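Local atomic coordinates of mannan endo-1,4-beta-mannosidase (Cryptopygus antarcticus, PDB entry 4OOU), a protein that hydrolyses internal beta-1,4-mannosidic linkages in mannans, galactomannans and glucomannans, releasing short manno-oligosaccharides as a secreted enzyme of glycoside hydrolase family 5. Residues A[279-284]-A[290-295]; A[196-201]-A[255-260]; A[153-156]-A[162-165]; A[21-26]-A[37-42]; A[227-232]-A[236-241]. All blocks are in the same frame, centred on the assembly; numbering follows the deposited sequence.

The five contacts are spread around a TIM barrel. Along the chain interaction 4 comes first, then interaction 3; interaction 5 follows, between the two segments of interaction 2, and interaction 1 is last. Interactions 1, 4 and 5 all reach the barrel sheet. Interactions 3 and 5, centres about 12 Å apart, touch where helix 149-167 packs on helix 215-232 (Ile156 on Ala228, Val164 on Ala232). Leu23 of interaction 4 touches Leu237 of interaction 5. Interactions 1 and 3 lie on opposite sides of the chain's centre, centres about 34 Å apart. Interaction 1 holds substrate-binding Tyr282 and His284, interactions 2 and 3 come within about 7 Å of such residues, and interaction 4 lies away from them.

Interaction 1: A[279-284]-A[290-295]; sequences MHTYSH and QNAPFK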
# COMPACT_ATOMS: atom_id res chain seq x y z
N MET A 279 -3.97 6.00 -4.70
CA MET A 279 -4.17 7.29 -4.06
C MET A 279 -4.90 7.08 -2.75
O MET A 279 -5.62 6.10 -2.56
CB MET A 279 -4.94 8.20 -4.99
CG MET A 279 -4.26 8.47 -6.32
SD MET A 279 -5.39 9.05 -7.60
CE MET A 279 -4.25 9.27 -8.96
N HIS A 280 -4.65 7.97 -1.80
CA HIS A 280 -5.42 8.03 -0.56
C HIS A 280 -6.25 9.29 -0.61
O HIS A 280 -5.83 10.21 -1.22
CB HIS A 280 -4.50 8.16 0.63
CG HIS A 280 -3.57 7.02 0.80
ND1 HIS A 280 -2.48 7.07 1.64
CD2 HIS A 280 -3.55 5.80 0.23
CE1 HIS A 280 -1.85 5.92 1.61
NE2 HIS A 280 -2.47 5.13 0.75
N THR A 281 -7.40 9.36 0.07
CA THR A 281 -8.21 10.56 -0.07
C THR A 281 -9.07 10.89 1.16
O THR A 281 -9.79 10.03 1.70
CB THR A 281 -9.05 10.52 -1.37
OG1 THR A 281 -9.52 11.84 -1.70
CG2 THR A 281 -10.18 9.54 -1.26
N TYR A 282 -8.98 12.15 1.56
CA TYR A 282 -9.65 12.67 2.72
C TYR A 282 -10.12 14.13 2.46
O TYR A 282 -9.38 14.98 1.93
CB TYR A 282 -8.67 12.64 3.92
CG TYR A 282 -8.13 11.27 4.31
CD1 TYR A 282 -8.84 10.44 5.16
CD2 TYR A 282 -6.90 10.82 3.87
CE1 TYR A 282 -8.35 9.19 5.53
CE2 TYR A 282 -6.41 9.57 4.23
CZ TYR A 282 -7.14 8.76 5.06
OH TYR A 282 -6.66 7.52 5.42
N SER A 283 -11.36 14.45 2.84
CA SER A 283 -11.86 15.82 2.77
C SER A 283 -11.19 16.73 3.80
O SER A 283 -10.61 16.27 4.78
CB SER A 283 -13.38 15.82 2.97
OG SER A 283 -13.78 15.32 4.24
N HIS A 284 -11.26 18.04 3.57
CA HIS A 284 -10.84 19.05 4.56
C HIS A 284 -12.00 19.97 4.86
O HIS A 284 -12.57 20.61 3.95
CB HIS A 284 -9.59 19.79 4.07
CG HIS A 284 -8.40 18.89 3.96
ND1 HIS A 284 -8.06 18.24 2.78
CD2 HIS A 284 -7.54 18.44 4.90
CE1 HIS A 284 -7.01 17.47 3.00
NE2 HIS A 284 -6.68 17.57 4.27
N GLN A 290 -10.55 19.29 -5.45
CA GLN A 290 -11.24 19.48 -6.73
C GLN A 290 -11.42 18.19 -7.55
O GLN A 290 -12.52 17.84 -7.99
CB GLN A 290 -10.47 20.49 -7.60
CG GLN A 290 -11.21 21.77 -7.86
CD GLN A 290 -12.57 21.48 -8.45
OE1 GLN A 290 -12.67 21.04 -9.60
NE2 GLN A 290 -13.64 21.67 -7.65
N ASN A 291 -10.30 17.52 -7.78
CA ASN A 291 -10.28 16.37 -8.66
C ASN A 291 -9.82 15.14 -7.89
O ASN A 291 -9.06 14.32 -8.39
CB ASN A 291 -9.37 16.66 -9.85
CG ASN A 291 -9.70 18.00 -10.50
OD1 ASN A 291 -10.86 18.25 -10.88
ND2 ASN A 291 -8.69 18.87 -10.64
N ALA A 292 -10.32 15.05 -6.66
CA ALA A 292 -10.07 13.92 -5.80
C ALA A 292 -10.91 12.75 -6.27
O ALA A 292 -11.84 12.92 -7.06
CB ALA A 292 -10.35 14.27 -4.34
N PRO A 293 -10.57 11.55 -5.85
CA PRO A 293 -11.15 10.36 -6.47
C PRO A 293 -12.68 10.21 -6.45
O PRO A 293 -13.24 9.73 -7.44
CB PRO A 293 -10.51 9.22 -5.68
CG PRO A 293 -9.17 9.75 -5.39
CD PRO A 293 -9.37 11.22 -5.09
N PHE A 294 -13.32 10.58 -5.33
CA PHE A 294 -14.77 10.49 -5.20
C PHE A 294 -15.43 11.71 -5.82
O PHE A 294 -16.66 11.77 -5.89
CB PHE A 294 -15.23 10.29 -3.74
CG PHE A 294 -14.87 8.95 -3.17
CD1 PHE A 294 -15.51 7.81 -3.60
CD2 PHE A 294 -13.85 8.82 -2.22
CE1 PHE A 294 -15.14 6.55 -3.09
CE2 PHE A 294 -13.47 7.58 -1.71
CZ PHE A 294 -14.12 6.43 -2.15
N LYS A 295 -14.63 12.65 -6.31
CA LYS A 295 -15.16 13.74 -7.16
C LYS A 295 -15.21 13.37 -8.63
O LYS A 295 -15.87 14.02 -9.41
CB LYS A 295 -14.34 15.02 -6.99
CG LYS A 295 -14.78 15.88 -5.82
CD LYS A 295 -16.12 16.56 -6.14
CE LYS A 295 -16.34 17.86 -5.37
NZ LYS A 295 -15.45 18.95 -5.87
O HOH W 1 -12.51 11.90 -2.97
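With OG1 anti to its own nitrogen (chi1 -163°), Thr281 turns its hydroxyl toward Ala292 and Pro293 and leaves the methyl CG2 to meet Phe294, whose ring is brought round to it by a chi1 of -69°. Thr281 and Pro293 point at each other: OG1 lies 3.4 Å from Pro293 CD, and the methyl of Ala292 borders the same oxygen. On its other branch, Thr281 CG2 sits 3.9 Å from Phe294 CD2, approaching the ring at a slant. Met279 adds a looser apolar contact, its SD 4.4 Å from Pro293 CG.

No direct hydrogen bond spans the contact. Instead a water lies 3.2 Å from Thr281 OG1 and accepts from the backbone N of Phe294 at 2.8 Å, giving the two polar groups a common partner in a buried place. The loop is folded on itself by Lys295 N donating to Ala292 O.

The backbone of Thr281 bonds to Glu312, the probable nucleophile, on strand 308-313, and the next residue, the substrate-binding Tyr282, reaches Glu312 through its hydroxyl. Pro293 and Phe294 cover Ile310 of that strand, while Phe294 stacks edge-to-face with Phe313 and packs against Leu326 and Ala330 of helix 323-332.

Interaction 2: A[196-201]-A[255-260]; sequences YDTSTL and RNHYKD
Two irregular loop segments come together with Tyr196 and His257 as the nearest backbone pair, their CA atoms 7.5 Å apart. The imidazole of His257 reaches past Tyr196 to Asp197. Its NE2 donates to Asp197 O at 3.3 Å with an N-H...O angle of 154°; the acceptor lies practically in the ring plane, but the donor stands well above the plane of the Asp197 carbonyl. Beside the bond, Thr198 CG2 reaches His257 NE2 at 3.6 Å, meeting the ring at a slant. The Thr198 hydroxyl accepts from the backbone N of Gly189, which is consistent with CG2 being turned to the ring. Within its own segment, Arg255 CG rests 3.4 Å above one face of the His257 ring, toward its rim.

Both loops are shaped by Asx turns. Asp197 OD1 takes Ser199 N and also Ser199 OG, the latter at 2.6 Å, while Asn256 OD1 accepts from Tyr258 N. The disulfide Cys195-Cys262 ties the chain together just outside the two segments.

Since NE2 is the donor, His257 carries a proton on that nitrogen, while ND1 has a weak bond with Thr247 OG1. The Asp197 carboxylate, with OD1 6.6 Å from His257 NE2, might mildly favour a charged imidazole, yet the one hydrogen bond between the segments is a rather long one to a backbone carbonyl, beside the nearby disulfide.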
# COMPACT_ATOMS: atom_id res chain seq x y z
N TYR A 196 11.23 15.07 -10.77
CA TYR A 196 11.78 15.55 -9.49
C TYR A 196 11.23 16.93 -9.05
O TYR A 196 11.30 17.28 -7.88
CB TYR A 196 13.33 15.53 -9.50
CG TYR A 196 13.97 14.23 -10.01
CD1 TYR A 196 13.38 12.98 -9.76
CD2 TYR A 196 15.16 14.25 -10.77
CE1 TYR A 196 13.95 11.80 -10.25
CE2 TYR A 196 15.74 13.08 -11.25
CZ TYR A 196 15.14 11.85 -10.99
OH TYR A 196 15.68 10.66 -11.44
N ASP A 197 10.65 17.71 -9.97
CA ASP A 197 10.18 19.05 -9.58
C ASP A 197 8.92 18.94 -8.73
O ASP A 197 7.95 18.36 -9.18
CB ASP A 197 9.88 19.91 -10.82
CG ASP A 197 9.48 21.35 -10.46
OD1 ASP A 197 8.35 21.58 -9.98
OD2 ASP A 197 10.31 22.25 -10.68
N THR A 198 8.94 19.51 -7.53
CA THR A 198 7.82 19.38 -6.60
C THR A 198 7.47 20.75 -5.99
O THR A 198 7.00 20.88 -4.84
CB THR A 198 8.13 18.34 -5.49
OG1 THR A 198 9.29 18.69 -4.72
CG2 THR A 198 8.38 16.94 -6.09
N SER A 199 7.68 21.78 -6.80
CA SER A 199 7.61 23.14 -6.33
C SER A 199 6.19 23.56 -6.02
O SER A 199 5.98 24.55 -5.31
CB SER A 199 8.25 24.11 -7.34
OG SER A 199 7.88 23.82 -8.66
N THR A 200 5.22 22.81 -6.52
CA THR A 200 3.83 23.09 -6.19
C THR A 200 3.35 22.47 -4.87
O THR A 200 2.28 22.79 -4.41
CB THR A 200 2.92 22.56 -7.30
OG1 THR A 200 3.05 21.14 -7.35
CG2 THR A 200 3.35 23.16 -8.65
N LEU A 201 4.14 21.59 -4.25
CA LEU A 201 3.56 20.70 -3.23
C LEU A 201 3.62 21.29 -1.84
O LEU A 201 2.69 21.09 -1.04
CB LEU A 201 4.23 19.31 -3.26
CG LEU A 201 4.26 18.64 -4.64
CD1 LEU A 201 4.71 17.18 -4.53
CD2 LEU A 201 2.91 18.63 -5.35
N ARG A 255 1.22 16.03 -11.43
CA ARG A 255 2.29 15.19 -11.93
C ARG A 255 2.20 13.79 -11.37
O ARG A 255 2.00 13.62 -10.18
CB ARG A 255 3.62 15.83 -11.53
CG ARG A 255 4.87 15.08 -11.98
CD ARG A 255 5.14 15.22 -13.47
NE ARG A 255 5.02 16.60 -13.94
CZ ARG A 255 4.23 17.01 -14.93
NH1 ARG A 255 3.46 16.15 -15.60
NH2 ARG A 255 4.20 18.30 -15.25
N ASN A 256 2.34 12.79 -12.22
CA ASN A 256 2.47 11.39 -11.79
C ASN A 256 3.96 11.14 -11.54
O ASN A 256 4.71 10.88 -12.48
CB ASN A 256 1.93 10.44 -12.86
CG ASN A 256 2.01 8.96 -12.47
OD1 ASN A 256 2.54 8.58 -11.41
ND2 ASN A 256 1.50 8.11 -13.36
N HIS A 257 4.37 11.20 -10.28
CA HIS A 257 5.78 11.04 -9.95
C HIS A 257 6.28 9.62 -9.91
O HIS A 257 7.47 9.43 -9.70
CB HIS A 257 6.11 11.68 -8.61
CG HIS A 257 6.27 13.15 -8.69
ND1 HIS A 257 5.22 14.02 -8.49
CD2 HIS A 257 7.34 13.92 -8.97
CE1 HIS A 257 5.64 15.26 -8.63
NE2 HIS A 257 6.93 15.23 -8.92
N TYR A 258 5.41 8.63 -10.11
CA TYR A 258 5.77 7.22 -9.90
C TYR A 258 5.57 6.32 -11.13
O TYR A 258 5.62 5.09 -11.02
CB TYR A 258 5.03 6.67 -8.67
CG TYR A 258 5.21 7.53 -7.41
CD1 TYR A 258 4.38 8.58 -7.15
CD2 TYR A 258 6.20 7.26 -6.49
CE1 TYR A 258 4.52 9.34 -6.01
CE2 TYR A 258 6.35 8.02 -5.35
CZ TYR A 258 5.50 9.07 -5.11
OH TYR A 258 5.62 9.86 -3.98
N LYS A 259 5.37 6.94 -12.30
CA LYS A 259 5.34 6.19 -13.57
C LYS A 259 6.65 5.47 -13.84
O LYS A 259 7.71 5.94 -13.44
CB LYS A 259 4.94 7.06 -14.79
CG LYS A 259 5.55 8.47 -14.98
CD LYS A 259 4.70 9.23 -16.01
CE LYS A 259 5.28 10.56 -16.49
NZ LYS A 259 4.90 11.76 -15.68
N ASP A 260 6.57 4.32 -14.51
CA ASP A 260 7.78 3.59 -14.91
C ASP A 260 8.96 4.53 -15.25
O ASP A 260 9.97 4.51 -14.55
CB ASP A 260 7.49 2.66 -16.10
CG ASP A 260 6.57 1.49 -15.75
OD1 ASP A 260 5.72 1.57 -14.81
OD2 ASP A 260 6.69 0.47 -16.45

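Interaction 3: A[153-156]-A[162-165]; sequences NSYI and PMVN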
# COMPACT_ATOMS: atom_id res chain seq x y z
N ASN A 153 21.41 -1.69 0.39
CA ASN A 153 21.68 -3.06 0.03
C ASN A 153 21.75 -3.99 1.24
O ASN A 153 21.47 -5.18 1.11
CB ASN A 153 22.97 -3.19 -0.80
CG ASN A 153 22.79 -2.73 -2.24
OD1 ASN A 153 21.94 -3.24 -2.99
ND2 ASN A 153 23.60 -1.75 -2.65
N SER A 154 22.11 -3.47 2.42
CA SER A 154 22.13 -4.34 3.57
C SER A 154 20.69 -4.67 3.87
O SER A 154 20.36 -5.83 4.17
CB SER A 154 22.84 -3.73 4.78
OG SER A 154 22.34 -2.46 5.09
N TYR A 155 19.82 -3.66 3.73
CA TYR A 155 18.38 -3.90 3.96
C TYR A 155 17.91 -4.97 2.99
O TYR A 155 17.32 -5.97 3.39
CB TYR A 155 17.52 -2.65 3.80
CG TYR A 155 16.04 -2.98 3.79
CD1 TYR A 155 15.41 -3.50 4.92
CD2 TYR A 155 15.26 -2.79 2.64
CE1 TYR A 155 14.05 -3.82 4.91
CE2 TYR A 155 13.91 -3.12 2.63
CZ TYR A 155 13.30 -3.63 3.77
OH TYR A 155 11.95 -3.95 3.75
N ILE A 156 18.21 -4.75 1.73
CA ILE A 156 17.79 -5.65 0.69
C ILE A 156 18.25 -7.07 0.96
O ILE A 156 17.45 -8.01 0.92
CB ILE A 156 18.26 -5.16 -0.69
CG1 ILE A 156 17.44 -3.90 -1.07
CG2 ILE A 156 18.08 -6.24 -1.76
CD1 ILE A 156 18.01 -3.02 -2.15
N PRO A 162 15.30 -12.09 1.66
CA PRO A 162 14.83 -13.28 2.40
C PRO A 162 13.34 -13.26 2.76
O PRO A 162 12.69 -14.33 2.77
CB PRO A 162 15.70 -13.29 3.68
CG PRO A 162 16.66 -12.17 3.56
CD PRO A 162 16.55 -11.54 2.20
N MET A 163 12.79 -12.09 3.03
CA MET A 163 11.34 -11.97 3.25
C MET A 163 10.55 -12.33 1.98
O MET A 163 9.57 -13.07 2.01
CB MET A 163 10.96 -10.55 3.68
CG MET A 163 11.29 -10.19 5.10
SD MET A 163 10.67 -8.51 5.36
CE MET A 163 12.23 -7.70 5.22
N VAL A 164 11.00 -11.82 0.84
CA VAL A 164 10.32 -12.09 -0.41
C VAL A 164 10.37 -13.57 -0.72
O VAL A 164 9.38 -14.14 -1.19
CB VAL A 164 10.93 -11.32 -1.60
CG1 VAL A 164 10.06 -11.52 -2.84
CG2 VAL A 164 11.07 -9.82 -1.29
N ASN A 165 11.51 -14.20 -0.48
CA ASN A 165 11.69 -15.59 -0.94
C ASN A 165 10.86 -16.55 -0.11
O ASN A 165 10.36 -17.55 -0.63
CB ASN A 165 13.16 -15.97 -1.00
CG ASN A 165 13.81 -15.52 -2.29
OD1 ASN A 165 13.29 -15.83 -3.37
ND2 ASN A 165 14.91 -14.75 -2.20
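Tyr155 and Met163 meet two turns apart on the same helix, 149-167, and form the more enclosed part of this contact. Their side chains cross at about a right angle, and the terminal methyl of Met163 does the touching: CE lies 4.0 Å from Tyr155 OH and 4.3 Å from Tyr155 CE1, approaching the ring obliquely. A bend at the end of the methionine (chi3 -102°) swings this methyl back toward the tyrosine. The phenol oxygen is not left to the methyl alone, for it hydrogen-bonds to His85 NE2, which fixes the far end of the ring.

The other part is sparser and lies closer to solvent. Pro162, partly exposed, brings only CD near Ile156 O, at 3.9 Å. Its nitrogen has no hydrogen to give to the preceding turn, and the helix is kinked there; Ile156 O receives a weak bond from Thr161 OG1.

Around the buried side, Tyr155 meets the rings of Phe132, on barrel strand 126-133, and His85, on strand 79-86. Met163 packs on Leu109 and Ile110 of helix 109-122. Another flank of the helix packs on helix 215-232, so it fits between helices 109-122 and 215-232 in the barrel's outer layer.

Interaction 4: A[21-26]-A[37-42]; sequences EFLKAS and VFLSGV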
# COMPACT_ATOMS: atom_id res chain seq x y z
N GLU A 21 -2.83 -19.97 -8.36
CA GLU A 21 -3.17 -18.63 -8.82
C GLU A 21 -2.87 -17.54 -7.79
O GLU A 21 -3.15 -17.71 -6.60
CB GLU A 21 -4.64 -18.58 -9.22
CG GLU A 21 -4.92 -19.20 -10.58
CD GLU A 21 -4.22 -18.42 -11.67
OE1 GLU A 21 -4.43 -17.16 -11.70
OE2 GLU A 21 -3.44 -19.04 -12.44
N PHE A 22 -2.28 -16.45 -8.27
CA PHE A 22 -2.04 -15.26 -7.47
C PHE A 22 -2.80 -14.13 -8.11
O PHE A 22 -3.25 -14.25 -9.22
CB PHE A 22 -0.55 -14.92 -7.43
CG PHE A 22 0.30 -16.03 -6.88
CD1 PHE A 22 0.73 -17.08 -7.71
CD2 PHE A 22 0.65 -16.05 -5.53
CE1 PHE A 22 1.50 -18.13 -7.20
CE2 PHE A 22 1.40 -17.09 -5.01
CZ PHE A 22 1.83 -18.12 -5.85
N LEU A 23 -2.96 -13.04 -7.37
CA LEU A 23 -3.53 -11.80 -7.91
C LEU A 23 -2.54 -11.22 -8.90
O LEU A 23 -1.37 -11.06 -8.55
CB LEU A 23 -3.74 -10.80 -6.76
CG LEU A 23 -4.89 -9.79 -6.72
CD1 LEU A 23 -4.37 -8.35 -6.66
CD2 LEU A 23 -5.90 -9.99 -7.82
N LYS A 24 -2.98 -10.93 -10.12
CA LYS A 24 -2.12 -10.30 -11.14
C LYS A 24 -2.67 -8.90 -11.38
O LYS A 24 -3.75 -8.57 -10.89
CB LYS A 24 -2.11 -11.07 -12.46
CG LYS A 24 -2.19 -12.59 -12.29
CD LYS A 24 -2.16 -13.36 -13.61
CE LYS A 24 -0.80 -14.02 -13.86
NZ LYS A 24 -0.82 -14.88 -15.07
N ALA A 25 -1.88 -8.08 -12.08
CA ALA A 25 -2.30 -6.80 -12.57
C ALA A 25 -1.98 -6.78 -14.04
O ALA A 25 -0.85 -7.03 -14.40
CB ALA A 25 -1.55 -5.68 -11.88
N SER A 26 -2.97 -6.44 -14.86
CA SER A 26 -2.84 -6.43 -16.32
C SER A 26 -3.75 -5.34 -16.90
O SER A 26 -4.94 -5.25 -16.59
CB SER A 26 -3.15 -7.83 -16.92
OG SER A 26 -3.54 -7.79 -18.29
N VAL A 37 -10.83 -8.43 -10.72
CA VAL A 37 -11.25 -8.32 -9.31
C VAL A 37 -11.02 -6.93 -8.77
O VAL A 37 -10.09 -6.25 -9.16
CB VAL A 37 -10.68 -9.40 -8.33
CG1 VAL A 37 -9.60 -10.27 -8.94
CG2 VAL A 37 -10.24 -8.79 -7.00
N PHE A 38 -11.93 -6.55 -7.88
CA PHE A 38 -11.92 -5.27 -7.18
C PHE A 38 -11.50 -5.55 -5.75
O PHE A 38 -11.97 -6.53 -5.15
CB PHE A 38 -13.34 -4.72 -7.24
CG PHE A 38 -13.53 -3.42 -6.54
CD1 PHE A 38 -13.32 -2.23 -7.20
CD2 PHE A 38 -13.96 -3.38 -5.24
CE1 PHE A 38 -13.50 -1.02 -6.57
CE2 PHE A 38 -14.16 -2.17 -4.60
CZ PHE A 38 -13.93 -0.98 -5.26
N LEU A 39 -10.61 -4.71 -5.18
CA LEU A 39 -10.14 -4.95 -3.82
C LEU A 39 -10.98 -4.18 -2.77
O LEU A 39 -10.84 -2.96 -2.57
CB LEU A 39 -8.64 -4.69 -3.68
CG LEU A 39 -7.75 -5.63 -4.51
CD1 LEU A 39 -6.25 -5.37 -4.33
CD2 LEU A 39 -8.07 -7.10 -4.22
N SER A 40 -11.88 -4.92 -2.12
CA SER A 40 -12.79 -4.30 -1.18
C SER A 40 -12.42 -4.70 0.24
O SER A 40 -12.28 -5.89 0.54
CB SER A 40 -14.21 -4.71 -1.48
OG SER A 40 -15.07 -3.92 -0.69
N GLY A 41 -12.28 -3.72 1.12
CA GLY A 41 -11.75 -3.99 2.43
C GLY A 41 -11.22 -2.80 3.17
O GLY A 41 -11.67 -1.67 2.96
N VAL A 42 -10.28 -3.06 4.06
CA VAL A 42 -9.83 -2.06 5.04
C VAL A 42 -8.32 -2.03 5.22
O VAL A 42 -7.59 -2.99 4.89
CB VAL A 42 -10.43 -2.36 6.42
CG1 VAL A 42 -11.89 -2.71 6.29
CG2 VAL A 42 -9.72 -3.51 7.10
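No ring takes part in the contact of Leu23 with Val37 and Leu39; the aromatic residues of the two segments have other partners. Phe22 makes a cation-pi interaction with Lys235, and Phe38 packs edge-to-face with Tyr331. Phe30 of strand 29-32 is touched by both Leu23 and Leu39, and Tyr32 by Val37.

The contact itself is a small, buried, purely apolar one in which Leu23 divides its two methyls. CD2 goes to Val37 CG1 at 3.9 Å, the two side chains meeting at a slant, and CD1 goes to Leu39 CD1 at 4.2 Å. Leu39 is regularly staggered, but the others are not: Val37 nearly eclipses CG1 with its backbone N (chi1 9°), and Leu23 departs from the staggered positions at both torsions. This may mean strain, or merely uncertain placement of the methyls.

The backbones stay well apart, Leu23 CA and Val37 CA being 8.6 Å from each other, because strand 29-32 runs between them. Lys24 bonds to Tyr31 and Val37 to Phe30, so strands 24-26, 29-32 and 35-43 form an antiparallel meander, and Leu23 reaches across its middle strand. Strand 35-43 then enters the barrel, flanked by the parallel strands 79-86 and 337-340, with Phe38 and Ser40 turned to helix 323-332.

Interaction 5: A[227-232]-A[236-241]; sequences SAIHNA and ALVTVG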
# COMPACT_ATOMS: atom_id res chain seq x y z
N SER A 227 12.96 -3.25 -7.41
CA SER A 227 13.75 -4.04 -8.29
C SER A 227 14.03 -5.36 -7.61
O SER A 227 13.98 -6.40 -8.26
CB SER A 227 15.04 -3.37 -8.72
OG SER A 227 15.79 -4.30 -9.50
N ALA A 228 14.31 -5.32 -6.31
CA ALA A 228 14.83 -6.48 -5.63
C ALA A 228 13.71 -7.46 -5.25
O ALA A 228 13.90 -8.71 -5.22
CB ALA A 228 15.64 -6.06 -4.42
N ILE A 229 12.54 -6.89 -4.96
CA ILE A 229 11.34 -7.72 -4.82
C ILE A 229 11.05 -8.49 -6.13
O ILE A 229 10.84 -9.70 -6.13
CB ILE A 229 10.10 -6.88 -4.48
CG1 ILE A 229 10.31 -6.13 -3.15
CG2 ILE A 229 8.87 -7.79 -4.42
CD1 ILE A 229 9.24 -5.11 -2.80
N HIS A 230 11.02 -7.75 -7.24
CA HIS A 230 10.80 -8.39 -8.52
C HIS A 230 11.92 -9.40 -8.80
O HIS A 230 11.63 -10.49 -9.25
CB HIS A 230 10.70 -7.36 -9.66
CG HIS A 230 9.49 -6.48 -9.58
ND1 HIS A 230 8.20 -6.97 -9.53
CD2 HIS A 230 9.37 -5.12 -9.58
CE1 HIS A 230 7.34 -5.96 -9.49
NE2 HIS A 230 8.03 -4.83 -9.53
N ASN A 231 13.17 -9.05 -8.51
CA ASN A 231 14.29 -10.01 -8.69
C ASN A 231 13.99 -11.36 -8.02
O ASN A 231 14.23 -12.42 -8.57
CB ASN A 231 15.65 -9.47 -8.15
CG ASN A 231 16.26 -8.36 -9.02
OD1 ASN A 231 16.95 -7.48 -8.51
ND2 ASN A 231 15.99 -8.38 -10.31
N ALA A 232 13.45 -11.29 -6.82
CA ALA A 232 13.23 -12.46 -6.00
C ALA A 232 11.93 -13.19 -6.36
O ALA A 232 11.88 -14.42 -6.33
CB ALA A 232 13.23 -12.06 -4.52
N ALA A 236 5.43 -10.83 -8.29
CA ALA A 236 5.02 -9.96 -7.18
C ALA A 236 4.55 -8.55 -7.64
O ALA A 236 5.05 -7.94 -8.61
CB ALA A 236 6.14 -9.86 -6.14
N LEU A 237 3.56 -8.07 -6.90
CA LEU A 237 2.90 -6.83 -7.21
C LEU A 237 3.43 -5.77 -6.26
O LEU A 237 3.48 -5.96 -5.05
CB LEU A 237 1.39 -6.99 -7.07
CG LEU A 237 0.65 -7.86 -8.10
CD1 LEU A 237 -0.84 -7.65 -7.86
CD2 LEU A 237 1.01 -7.52 -9.55
N VAL A 238 3.83 -4.63 -6.80
CA VAL A 238 4.37 -3.60 -5.95
C VAL A 238 3.58 -2.34 -6.15
O VAL A 238 3.15 -2.07 -7.29
CB VAL A 238 5.83 -3.34 -6.21
CG1 VAL A 238 6.35 -2.33 -5.21
CG2 VAL A 238 6.62 -4.65 -6.07
N THR A 239 3.38 -1.60 -5.05
CA THR A 239 2.73 -0.32 -5.09
C THR A 239 3.43 0.67 -4.16
O THR A 239 4.39 0.36 -3.47
CB THR A 239 1.23 -0.44 -4.69
OG1 THR A 239 0.48 0.74 -5.04
CG2 THR A 239 1.09 -0.66 -3.22
N VAL A 240 2.91 1.88 -4.22
CA VAL A 240 3.26 2.97 -3.38
C VAL A 240 1.92 3.72 -3.20
O VAL A 240 1.18 3.91 -4.18
CB VAL A 240 4.28 3.87 -4.07
CG1 VAL A 240 4.47 5.18 -3.32
CG2 VAL A 240 5.61 3.14 -4.20
N GLY A 241 1.61 4.12 -1.97
CA GLY A 241 0.33 4.77 -1.67
C GLY A 241 0.53 6.25 -1.39
O GLY A 241 0.97 6.63 -0.31
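His230, which touches both Ala236 and Val238, is held by a hydrogen bond from its NE2 to Ile273 O. On the same imidazole, CE1 of His230 comes edge-on to Ala236 O at 3.2 Å; ND1 is also near that oxygen but at too poor an angle for a hydrogen bond. With CG beside its backbone N (chi1 -67°), the ring end of His230 reaches segment 236-241, where Val238 CG2 comes obliquely to 3.7 Å from both CE1 and NE2 of His230.

The preceding residue supplies the apolar half. Ile229 CG2, anti to its backbone nitrogen, touches Ala236 CB at 3.8 Å and Val238 CG2 at 4.2 Å. Ala236, in the loop, and Val238, on the strand, both point their side chains toward the helix, whose regular bonding includes Asn231 N to Ser227 O at 2.8 Å.

Three residues link the helix to the segment 236-241. Strand 238-241 lies parallel to 173-177, whose Trp176 touches Ile229 and Ala236, and helix 215-232 covers both strands. This is the beta-alpha-beta packing from which TIM barrels such as those of glycoside hydrolase family 5 are built.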